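PDB 3IHV: SusD homolog, which probably binds glycans at the bacterial outer membrane as a member of the SusD family, helping to deliver them to a partner transporter. Local coordinates for residues Leu41-Asn46 and Gly278-Trp283; Asn284-Thr289 and Ser324-Gln329; Asn301-His306 and Lys363-Pro368; Phe394-Asp399 and Ser460-Phe465. All coordinates share one frame; numbering follows the deposited sequence.

Contact 1: Leu41-Asn46 and Gly278-Trp283; sequences LSILFN and GRIGKW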
# COMPACT_ATOMS: atom_id res chain seq x y z
N LEU A 41 -6.74 4.54 0.47
CA LEU A 41 -5.32 4.35 0.75
C LEU A 41 -4.70 3.17 0.01
O LEU A 41 -3.46 3.08 -0.04
CB LEU A 41 -5.08 4.15 2.25
CG LEU A 41 -5.31 5.38 3.14
CD1 LEU A 41 -5.06 4.97 4.63
CD2 LEU A 41 -4.44 6.60 2.76
N SER A 42 -5.53 2.23 -0.45
CA SER A 42 -5.04 1.09 -1.21
C SER A 42 -4.92 1.46 -2.68
O SER A 42 -3.84 1.29 -3.31
CB SER A 42 -5.95 -0.09 -1.05
OG SER A 42 -7.31 0.28 -1.29
N ILE A 43 -5.98 2.03 -3.22
CA ILE A 43 -6.05 2.23 -4.67
C ILE A 43 -6.07 3.67 -5.15
O ILE A 43 -5.17 4.08 -5.87
CB ILE A 43 -7.33 1.51 -5.23
CG1 ILE A 43 -7.29 0.00 -4.96
CG2 ILE A 43 -7.53 1.81 -6.74
CD1 ILE A 43 -8.65 -0.70 -5.20
N LEU A 44 -7.04 4.42 -4.69
CA LEU A 44 -7.37 5.71 -5.31
C LEU A 44 -6.30 6.77 -5.18
O LEU A 44 -6.08 7.51 -6.14
CB LEU A 44 -8.71 6.27 -4.77
CG LEU A 44 -9.34 7.46 -5.48
CD1 LEU A 44 -9.68 7.15 -6.97
CD2 LEU A 44 -10.58 7.94 -4.68
N PHE A 45 -5.64 6.85 -4.04
CA PHE A 45 -4.67 7.91 -3.81
C PHE A 45 -3.28 7.56 -4.30
O PHE A 45 -2.36 8.36 -4.09
CB PHE A 45 -4.56 8.24 -2.31
CG PHE A 45 -5.83 8.74 -1.65
CD1 PHE A 45 -6.97 9.12 -2.37
CD2 PHE A 45 -5.82 9.01 -0.29
CE1 PHE A 45 -8.09 9.62 -1.71
CE2 PHE A 45 -6.94 9.52 0.34
CZ PHE A 45 -8.07 9.81 -0.39
N ASN A 46 -3.12 6.43 -4.98
CA ASN A 46 -1.81 5.94 -5.39
C ASN A 46 -1.63 5.90 -6.89
O ASN A 46 -0.71 5.27 -7.38
CB ASN A 46 -1.65 4.54 -4.81
CG ASN A 46 -1.69 4.55 -3.29
OD1 ASN A 46 -1.15 5.45 -2.69
ND2 ASN A 46 -2.31 3.53 -2.67
N GLY A 278 -13.97 -4.91 0.72
CA GLY A 278 -13.29 -3.83 0.06
C GLY A 278 -13.50 -3.87 -1.43
O GLY A 278 -14.29 -4.65 -1.96
N ARG A 279 -12.76 -3.02 -2.12
CA ARG A 279 -12.85 -2.91 -3.57
C ARG A 279 -11.68 -3.56 -4.30
O ARG A 279 -11.49 -3.35 -5.50
CB ARG A 279 -12.94 -1.43 -3.94
CG ARG A 279 -14.15 -0.72 -3.33
CD ARG A 279 -14.27 0.65 -3.88
NE ARG A 279 -15.19 1.51 -3.14
CZ ARG A 279 -16.41 1.85 -3.54
NH1 ARG A 279 -16.90 1.42 -4.69
NH2 ARG A 279 -17.15 2.65 -2.77
N ILE A 280 -10.90 -4.37 -3.59
CA ILE A 280 -9.68 -4.97 -4.17
C ILE A 280 -10.11 -6.06 -5.15
O ILE A 280 -11.02 -6.86 -4.87
CB ILE A 280 -8.73 -5.53 -3.10
CG1 ILE A 280 -8.52 -4.57 -1.89
CG2 ILE A 280 -7.41 -5.93 -3.75
CD1 ILE A 280 -8.10 -3.12 -2.20
N GLY A 281 -9.52 -6.06 -6.34
CA GLY A 281 -9.95 -6.94 -7.42
C GLY A 281 -11.21 -6.44 -8.14
O GLY A 281 -11.68 -7.06 -9.10
N LYS A 282 -11.77 -5.32 -7.69
CA LYS A 282 -12.96 -4.75 -8.30
C LYS A 282 -12.55 -3.48 -9.03
O LYS A 282 -12.39 -3.49 -10.25
CB LYS A 282 -14.05 -4.48 -7.23
CG LYS A 282 -14.37 -5.74 -6.37
CD LYS A 282 -14.80 -6.93 -7.17
CE LYS A 282 -16.20 -6.81 -7.72
NZ LYS A 282 -16.89 -8.02 -8.39
N TRP A 283 -12.28 -2.42 -8.29
CA TRP A 283 -11.89 -1.16 -8.89
C TRP A 283 -10.50 -1.26 -9.54
O TRP A 283 -10.22 -0.59 -10.55
CB TRP A 283 -11.89 -0.07 -7.81
CG TRP A 283 -12.26 1.29 -8.30
CD1 TRP A 283 -13.51 1.83 -8.29
CD2 TRP A 283 -11.38 2.32 -8.80
NE1 TRP A 283 -13.48 3.11 -8.77
CE2 TRP A 283 -12.18 3.45 -9.07
CE3 TRP A 283 -10.02 2.39 -9.04
CZ2 TRP A 283 -11.65 4.62 -9.59
CZ3 TRP A 283 -9.50 3.55 -9.54
CH2 TRP A 283 -10.32 4.66 -9.80
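I43 and L44, in the last turn of helix 40-44, pack against the indole of W283, joining the N-terminal helical part of the SusD-like fold to the long loop between strands 259-263 and 302-304. The tight part lies at this indole. I43 CG2 comes to 3.4 Å from W283 CE3, and L44 CD1 sits 3.8 Å from W283 CH2, so two adjacent helix residues share the six-membered ring, both meeting it obliquely. The I43 torsion explains the division of labour: with CG1 beside the backbone N (chi1 -61°), CG2 is left to press on the ring while CD1 reaches back toward I280. L44 instead has CG anti to its N (chi1 -169°), which carries CD1 to the CH2-CZ2 end of the benzene ring. Y39 meets the same indole from outside the two segments.

The I280 end is thinner. The I43 and I280 side chains run antiparallel past one another, their CD1 atoms 3.9 Å apart, and I280 CD1 also lies 3.6 Å from S42 OG. That hydroxyl has its polar partner elsewhere, at Y37 O, so its contact with the methyl is purely van der Waals. No hydrogen bond crosses between the segments. Looser still, the partly exposed R279 starts toward the helix but leads its guanidinium away to a salt bridge with D34. Its carbonyl does face the contact: R279 O lies 3.9 Å from I43 CD1 and accepts from both K282 N and W283 N, each at 3.0 Å.

Contact 2: Asn284-Thr289 and Ser324-Gln329; sequences NGVKTT and SIANYQ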
# COMPACT_ATOMS: atom_id res chain seq x y z
N ASN A 284 -9.65 -2.11 -8.99
CA ASN A 284 -8.32 -2.33 -9.55
C ASN A 284 -8.18 -3.76 -10.07
O ASN A 284 -7.09 -4.32 -10.11
CB ASN A 284 -7.24 -2.01 -8.53
CG ASN A 284 -7.21 -3.00 -7.39
OD1 ASN A 284 -8.20 -3.74 -7.15
ND2 ASN A 284 -6.11 -3.03 -6.66
N GLY A 285 -9.29 -4.36 -10.44
CA GLY A 285 -9.27 -5.71 -10.93
C GLY A 285 -8.99 -5.82 -12.42
O GLY A 285 -8.59 -4.85 -13.08
N VAL A 286 -9.27 -7.01 -12.94
CA VAL A 286 -9.24 -7.27 -14.37
C VAL A 286 -10.64 -6.93 -14.83
O VAL A 286 -11.61 -7.29 -14.15
CB VAL A 286 -8.90 -8.74 -14.67
CG1 VAL A 286 -9.12 -9.04 -16.15
CG2 VAL A 286 -7.45 -9.00 -14.27
N LYS A 287 -10.78 -6.23 -15.96
CA LYS A 287 -12.10 -5.88 -16.48
C LYS A 287 -12.90 -7.15 -16.71
O LYS A 287 -12.47 -8.03 -17.43
CB LYS A 287 -11.94 -5.05 -17.76
CG LYS A 287 -13.20 -4.44 -18.31
CD LYS A 287 -13.78 -3.39 -17.39
CE LYS A 287 -14.66 -2.36 -18.10
NZ LYS A 287 -15.05 -1.26 -17.13
N THR A 288 -14.08 -7.20 -16.09
CA THR A 288 -14.95 -8.40 -16.08
C THR A 288 -16.42 -8.03 -16.09
O THR A 288 -16.87 -7.15 -15.34
CB THR A 288 -14.67 -9.17 -14.75
OG1 THR A 288 -13.26 -9.36 -14.58
CG2 THR A 288 -15.44 -10.53 -14.64
N THR A 289 -17.20 -8.68 -16.96
CA THR A 289 -18.62 -8.43 -17.00
C THR A 289 -19.38 -9.20 -15.92
O THR A 289 -18.95 -10.26 -15.48
CB THR A 289 -19.24 -8.93 -18.32
OG1 THR A 289 -18.94 -10.32 -18.47
CG2 THR A 289 -18.71 -8.15 -19.52
N SER A 324 1.63 -9.76 -13.06
CA SER A 324 1.30 -8.43 -12.58
C SER A 324 0.38 -7.59 -13.46
O SER A 324 -0.42 -6.78 -12.94
CB SER A 324 2.61 -7.65 -12.38
OG SER A 324 3.43 -8.27 -11.39
N ILE A 325 0.44 -7.83 -14.77
CA ILE A 325 -0.26 -7.01 -15.77
C ILE A 325 -1.14 -7.88 -16.67
O ILE A 325 -0.66 -8.89 -17.20
CB ILE A 325 0.73 -6.24 -16.66
CG1 ILE A 325 1.65 -5.35 -15.82
CG2 ILE A 325 0.03 -5.39 -17.72
CD1 ILE A 325 2.79 -4.64 -16.61
N ALA A 326 -2.41 -7.48 -16.79
CA ALA A 326 -3.39 -8.17 -17.58
C ALA A 326 -3.60 -7.46 -18.91
O ALA A 326 -4.04 -6.32 -18.93
CB ALA A 326 -4.76 -8.25 -16.86
N ASN A 327 -3.30 -8.15 -19.99
CA ASN A 327 -3.55 -7.62 -21.34
C ASN A 327 -4.88 -8.14 -21.86
O ASN A 327 -5.15 -8.07 -23.07
CB ASN A 327 -2.40 -8.00 -22.28
CG ASN A 327 -2.31 -9.50 -22.54
OD1 ASN A 327 -2.99 -10.32 -21.91
ND2 ASN A 327 -1.47 -9.87 -23.51
N TYR A 328 -5.74 -8.58 -20.94
CA TYR A 328 -6.98 -9.26 -21.27
C TYR A 328 -8.07 -8.80 -20.35
O TYR A 328 -7.80 -8.20 -19.32
CB TYR A 328 -6.79 -10.78 -21.04
CG TYR A 328 -6.37 -11.14 -19.62
CD1 TYR A 328 -7.33 -11.33 -18.61
CD2 TYR A 328 -5.03 -11.27 -19.27
CE1 TYR A 328 -6.97 -11.66 -17.32
CE2 TYR A 328 -4.65 -11.58 -17.97
CZ TYR A 328 -5.63 -11.80 -16.99
OH TYR A 328 -5.28 -12.09 -15.68
N GLN A 329 -9.30 -9.15 -20.71
CA GLN A 329 -10.48 -8.90 -19.89
C GLN A 329 -11.35 -10.15 -20.03
O GLN A 329 -11.11 -11.00 -20.88
CB GLN A 329 -11.26 -7.69 -20.44
CG GLN A 329 -11.78 -7.81 -21.88
CD GLN A 329 -12.63 -6.60 -22.22
OE1 GLN A 329 -13.37 -6.10 -21.36
NE2 GLN A 329 -12.48 -6.07 -23.43
O HOH W 1 -8.48 -6.01 -17.66
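V286 packs between the loop 284-289 and strand 325-330, and its side chain can be followed outward from the backbone. Its CB points at the strand and splits into two methyls with separate tasks. CG1, placed anti to the backbone N (chi1 170°), lies 3.5 Å from Y328 O and 3.6 Å from Y328 CE1, the valine crossing the tyrosine at about a right angle. CG2, beside the N, meets A326 CB at 3.8 Å and lies near the Y328 hydroxyl, whose hydrogen bond goes to D372. A326 CB in turn covers one face of the Y328 ring, 3.5 Å above its plane and toward the rim. Cutting V286 back to an alanine removes both methyls and would probably open a gap beside A326 CB and the Y328 ring.

The strand belongs to a small antiparallel sheet of the SusD-family region, running between 335-337 and 367-368. No direct hydrogen bond joins the two segments, although the backbones of K287 and T289 both bond to Y330, the next strand residue. Water 1 spans the separation, accepting from K287 N at 2.9 Å and donating to Y328 O at 2.8 Å. K287 O touches Q329 CB at 3.3 Å. The two side chains run together in the same direction, K287 CG 3.5 Å from Q329 OE1, while K287 NZ continues outward to A299 O.

Contact 3: Asn301-His306 and Lys363-Pro368; sequences NVKVVH and KQNYTP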
# COMPACT_ATOMS: atom_id res chain seq x y z
N ASN A 301 -10.74 0.14 -13.16
CA ASN A 301 -10.39 1.50 -13.52
C ASN A 301 -8.91 1.86 -13.36
O ASN A 301 -8.49 2.99 -13.72
CB ASN A 301 -11.27 2.48 -12.71
CG ASN A 301 -12.71 2.40 -13.09
OD1 ASN A 301 -13.02 2.27 -14.26
ND2 ASN A 301 -13.60 2.53 -12.11
N VAL A 302 -8.11 0.95 -12.82
CA VAL A 302 -6.67 1.18 -12.70
C VAL A 302 -6.06 0.63 -13.99
O VAL A 302 -6.17 -0.57 -14.29
CB VAL A 302 -6.04 0.46 -11.49
CG1 VAL A 302 -4.49 0.59 -11.57
CG2 VAL A 302 -6.64 1.04 -10.16
N LYS A 303 -5.46 1.52 -14.77
CA LYS A 303 -4.89 1.17 -16.04
C LYS A 303 -3.38 1.26 -15.97
O LYS A 303 -2.83 2.07 -15.22
CB LYS A 303 -5.44 2.09 -17.14
CG LYS A 303 -6.93 2.05 -17.28
CD LYS A 303 -7.45 0.60 -17.45
CE LYS A 303 -8.88 0.55 -17.93
NZ LYS A 303 -9.32 -0.90 -18.02
N VAL A 304 -2.71 0.41 -16.73
CA VAL A 304 -1.26 0.34 -16.71
C VAL A 304 -0.65 1.25 -17.76
O VAL A 304 -1.05 1.22 -18.94
CB VAL A 304 -0.75 -1.12 -16.95
CG1 VAL A 304 0.81 -1.16 -16.94
CG2 VAL A 304 -1.36 -2.08 -15.93
N VAL A 305 0.34 2.05 -17.36
CA VAL A 305 1.01 2.94 -18.31
C VAL A 305 1.78 2.08 -19.30
O VAL A 305 2.62 1.27 -18.91
CB VAL A 305 1.87 3.96 -17.57
CG1 VAL A 305 2.71 4.82 -18.56
CG2 VAL A 305 0.98 4.88 -16.65
N HIS A 306 1.52 2.25 -20.60
CA HIS A 306 2.10 1.28 -21.55
C HIS A 306 3.63 1.29 -21.66
O HIS A 306 4.24 0.26 -21.92
CB HIS A 306 1.47 1.33 -22.93
CG HIS A 306 1.65 0.05 -23.66
ND1 HIS A 306 1.05 -1.11 -23.24
CD2 HIS A 306 2.42 -0.28 -24.73
CE1 HIS A 306 1.39 -2.10 -24.05
NE2 HIS A 306 2.22 -1.62 -24.97
N LYS A 363 -4.40 -0.86 -25.90
CA LYS A 363 -3.36 -1.21 -24.96
C LYS A 363 -3.40 -0.34 -23.69
O LYS A 363 -2.97 -0.78 -22.59
CB LYS A 363 -1.99 -1.16 -25.62
CG LYS A 363 -1.79 -2.33 -26.51
CD LYS A 363 -0.53 -2.24 -27.34
CE LYS A 363 -0.31 -3.58 -28.08
NZ LYS A 363 0.85 -3.60 -29.02
N GLN A 364 -3.96 0.87 -23.82
CA GLN A 364 -4.07 1.74 -22.67
C GLN A 364 -5.04 1.23 -21.61
O GLN A 364 -5.07 1.75 -20.48
CB GLN A 364 -4.48 3.15 -23.13
CG GLN A 364 -3.48 3.78 -24.11
CD GLN A 364 -3.99 5.11 -24.68
OE1 GLN A 364 -3.37 6.15 -24.48
NE2 GLN A 364 -5.14 5.06 -25.39
N ASN A 365 -5.81 0.20 -21.96
CA ASN A 365 -6.80 -0.37 -21.06
C ASN A 365 -6.30 -1.57 -20.25
O ASN A 365 -7.07 -2.08 -19.44
CB ASN A 365 -8.08 -0.72 -21.82
CG ASN A 365 -8.88 0.50 -22.19
OD1 ASN A 365 -8.95 1.46 -21.42
ND2 ASN A 365 -9.57 0.44 -23.32
N TYR A 366 -5.06 -2.01 -20.44
CA TYR A 366 -4.46 -3.07 -19.62
C TYR A 366 -4.65 -2.68 -18.15
O TYR A 366 -4.64 -1.48 -17.80
CB TYR A 366 -2.95 -3.20 -19.82
CG TYR A 366 -2.40 -3.83 -21.09
CD1 TYR A 366 -3.19 -4.06 -22.22
CD2 TYR A 366 -1.03 -4.11 -21.16
CE1 TYR A 366 -2.64 -4.61 -23.36
CE2 TYR A 366 -0.48 -4.63 -22.27
CZ TYR A 366 -1.27 -4.86 -23.39
OH TYR A 366 -0.72 -5.41 -24.51
N THR A 367 -4.78 -3.69 -17.30
CA THR A 367 -5.01 -3.51 -15.87
C THR A 367 -3.99 -4.32 -15.07
O THR A 367 -3.21 -5.10 -15.63
CB THR A 367 -6.41 -4.02 -15.47
OG1 THR A 367 -6.50 -5.45 -15.72
CG2 THR A 367 -7.50 -3.29 -16.26
N PRO A 368 -3.98 -4.13 -13.75
CA PRO A 368 -3.20 -5.10 -12.98
C PRO A 368 -3.86 -6.48 -13.13
O PRO A 368 -5.07 -6.58 -13.42
CB PRO A 368 -3.37 -4.59 -11.53
CG PRO A 368 -3.88 -3.17 -11.64
CD PRO A 368 -4.59 -3.09 -12.92
O HOH W 2 -0.69 -0.64 -20.99
O HOH W 3 -2.84 3.28 -19.64
O HOH W 4 2.88 -3.18 -27.20
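H306 lays one ring face over the start of the K363 side chain: K363 CB stands 4.0 Å from the imidazole centroid, 21° off the ring normal, a CH-pi contact. The edge of the same imidazole is turned toward the face of Y366 in an offset edge-to-face pair, with planes at 76° and centroids 5.2 Å apart. The histidine carries its CG anti to the backbone N (chi1 -156°), which swings the ring over the type I turn K363-Y366.

Beside the rings the two chains run antiparallel, and V304 N bonds to Y366 O at 2.9 Å. Strand 302-304 pairs with 52-54, and 367-368 with 325-330, so this bond joins the margins of two small sheets. V302 CG1 packs on P368 CG at 3.8 Å.

K303 folds along the turn, its chain bent at chi2, and K303 NZ donates to N365 O at 2.9 Å and to A300 O. A methionine in its place would probably leave both carbonyls without this donor and let the turn shift against the strand.

Waters 2 and 3 both donate to V304 O, and on to K363 O and Q364 O respectively. Water 2 further meets H306 ND1; water 4 links H306 NE2 to K363 NZ, which also bonds to K358 O. Each imidazole nitrogen meets a water in the ring plane, which would probably resist rotation of the ring.

Contact 4: Phe394-Asp399 and Ser460-Phe465; sequences FLRYAD and SYELSF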
# COMPACT_ATOMS: atom_id res chain seq x y z
N PHE A 394 -0.24 -4.46 2.42
CA PHE A 394 0.38 -3.17 2.67
C PHE A 394 1.92 -3.30 2.73
O PHE A 394 2.67 -2.37 2.32
CB PHE A 394 -0.19 -2.56 3.96
CG PHE A 394 0.41 -1.22 4.33
CD1 PHE A 394 0.10 -0.08 3.61
CD2 PHE A 394 1.21 -1.10 5.45
CE1 PHE A 394 0.64 1.16 3.96
CE2 PHE A 394 1.75 0.13 5.82
CZ PHE A 394 1.45 1.27 5.08
N LEU A 395 2.42 -4.40 3.29
CA LEU A 395 3.86 -4.63 3.42
C LEU A 395 4.21 -6.11 3.33
O LEU A 395 3.70 -6.94 4.13
CB LEU A 395 4.40 -4.10 4.77
CG LEU A 395 5.94 -4.07 4.89
CD1 LEU A 395 6.53 -3.13 3.84
CD2 LEU A 395 6.37 -3.70 6.32
N ARG A 396 5.04 -6.46 2.35
CA ARG A 396 5.54 -7.80 2.12
C ARG A 396 7.05 -7.83 2.41
O ARG A 396 7.73 -6.83 2.24
CB ARG A 396 5.35 -8.23 0.65
CG ARG A 396 3.92 -8.30 0.24
CD ARG A 396 3.69 -9.07 -1.04
NE ARG A 396 4.00 -8.35 -2.26
CZ ARG A 396 5.09 -8.52 -3.04
NH1 ARG A 396 6.07 -9.37 -2.71
NH2 ARG A 396 5.16 -7.86 -4.18
N TYR A 397 7.59 -8.97 2.77
CA TYR A 397 9.03 -9.05 3.01
C TYR A 397 9.87 -8.65 1.81
O TYR A 397 10.97 -8.12 1.98
CB TYR A 397 9.35 -10.46 3.43
CG TYR A 397 10.74 -10.76 3.89
CD1 TYR A 397 11.20 -10.33 5.12
CD2 TYR A 397 11.58 -11.56 3.13
CE1 TYR A 397 12.46 -10.65 5.57
CE2 TYR A 397 12.83 -11.90 3.58
CZ TYR A 397 13.27 -11.44 4.82
OH TYR A 397 14.51 -11.80 5.26
N ALA A 398 9.38 -8.88 0.57
CA ALA A 398 10.18 -8.46 -0.60
C ALA A 398 10.46 -6.94 -0.59
O ALA A 398 11.50 -6.49 -1.00
CB ALA A 398 9.49 -8.87 -1.92
N ASP A 399 9.46 -6.18 -0.18
CA ASP A 399 9.55 -4.70 -0.07
C ASP A 399 10.66 -4.38 0.92
O ASP A 399 11.57 -3.55 0.66
CB ASP A 399 8.17 -4.20 0.39
CG ASP A 399 7.98 -2.69 0.32
OD1 ASP A 399 8.96 -1.92 0.23
OD2 ASP A 399 6.80 -2.26 0.39
N SER A 460 9.37 -1.19 -8.90
CA SER A 460 8.26 -1.25 -9.84
C SER A 460 7.99 -2.67 -10.26
O SER A 460 6.83 -3.10 -10.27
CB SER A 460 8.49 -0.32 -11.04
OG SER A 460 9.44 -0.82 -11.95
N TYR A 461 9.03 -3.45 -10.58
CA TYR A 461 8.84 -4.86 -11.01
C TYR A 461 8.34 -5.77 -9.90
O TYR A 461 7.56 -6.71 -10.17
CB TYR A 461 10.13 -5.42 -11.63
CG TYR A 461 10.59 -4.71 -12.91
CD1 TYR A 461 9.71 -3.99 -13.72
CD2 TYR A 461 11.88 -4.89 -13.37
CE1 TYR A 461 10.13 -3.41 -14.90
CE2 TYR A 461 12.30 -4.34 -14.57
CZ TYR A 461 11.42 -3.60 -15.33
OH TYR A 461 11.85 -3.05 -16.51
N GLU A 462 8.72 -5.47 -8.65
CA GLU A 462 8.30 -6.32 -7.56
C GLU A 462 6.93 -5.98 -7.00
O GLU A 462 6.12 -6.88 -6.68
CB GLU A 462 9.33 -6.26 -6.42
CG GLU A 462 8.97 -7.16 -5.23
CD GLU A 462 8.83 -8.64 -5.57
OE1 GLU A 462 9.39 -9.13 -6.61
OE2 GLU A 462 8.10 -9.34 -4.81
N LEU A 463 6.67 -4.68 -6.87
CA LEU A 463 5.53 -4.18 -6.11
C LEU A 463 4.46 -3.42 -6.92
O LEU A 463 3.61 -2.76 -6.33
CB LEU A 463 6.08 -3.23 -5.03
CG LEU A 463 7.13 -3.82 -4.10
CD1 LEU A 463 7.84 -2.67 -3.33
CD2 LEU A 463 6.51 -4.78 -3.14
N SER A 464 4.51 -3.51 -8.25
CA SER A 464 3.61 -2.75 -9.09
C SER A 464 2.18 -2.84 -8.63
O SER A 464 1.75 -3.91 -8.26
CB SER A 464 3.70 -3.21 -10.56
OG SER A 464 3.35 -4.57 -10.74
N PHE A 465 1.49 -1.68 -8.59
CA PHE A 465 0.05 -1.60 -8.31
C PHE A 465 -0.32 -1.84 -6.83
O PHE A 465 -1.49 -1.70 -6.47
CB PHE A 465 -0.76 -2.49 -9.25
CG PHE A 465 -0.25 -2.47 -10.65
CD1 PHE A 465 -0.11 -1.26 -11.33
CD2 PHE A 465 0.15 -3.65 -11.28
CE1 PHE A 465 0.41 -1.24 -12.62
CE2 PHE A 465 0.68 -3.61 -12.56
CZ PHE A 465 0.83 -2.40 -13.22
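R396 and E462 form the ionic part of the contact: R396 NH1 donates to E462 OE2 at 2.9 Å with a nearly straight N-H...O angle of 163°. The oxygen lies in the guanidinium plane and accepts through its anti lone pair, the one away from OE1, while the planes of the two groups are 61° apart. A bend at chi3 (-78°) turns the guanidinium toward the glutamate. Neither charge is alone: R396 also pairs with E258 and E466, and E462 with R320 and R429. Such alternation would probably stabilise the ionised forms of these buried groups.

A weaker hydrogen bond adds to this. R396 NH2 reaches E462 O at 2.9 Å, a bent and weak bond approached at the guanidinium edge, and the same carbonyl is also bonded by the Y242 hydroxyl.

Van der Waals contacts make up the rest. L463 CD2 lies over a face of the guanidinium, 3.5 Å from R396 NH2, while L463 CD1 rests 3.7 Å from D399 CG. The D399 carboxylate itself is held by K204 and R459. A398 CB approaches the carboxylate of the glutamate, 3.2 Å from E462 OE2.

R396 closes strand 392-396, which carries a classic beta bulge where F394 and L395 both face I261, and is at the same time the N-cap residue of helix 397-412. The arrangement is a strand-to-helix corner tied by buried salt bridges to helix 448-463, within the largely helical SusD-like fold.

How the contacts relate
Contacts 2 and 3 are the closest pair, with centres 8 Å apart: their segments alternate along the chain and meet in one sheet, where A326 N and T367 O are 2.8 Å apart, a probable hydrogen bond. Contact 1 leads into both, since I43 CD1 touches N284 CG at 3.5 Å and I43 CG2 touches V302 CG2 at 3.6 Å. From contact 4, F465 CD2 meets P368 CB of that sheet at 3.6 Å, and F465 CZ meets V304 CG2 on strand 302-304 at 3.5 Å. Contacts 1 and 4 do not touch, their nearest atoms being about 5 Å apart. The I280 side chain is about 9 Å from a bound sodium ion.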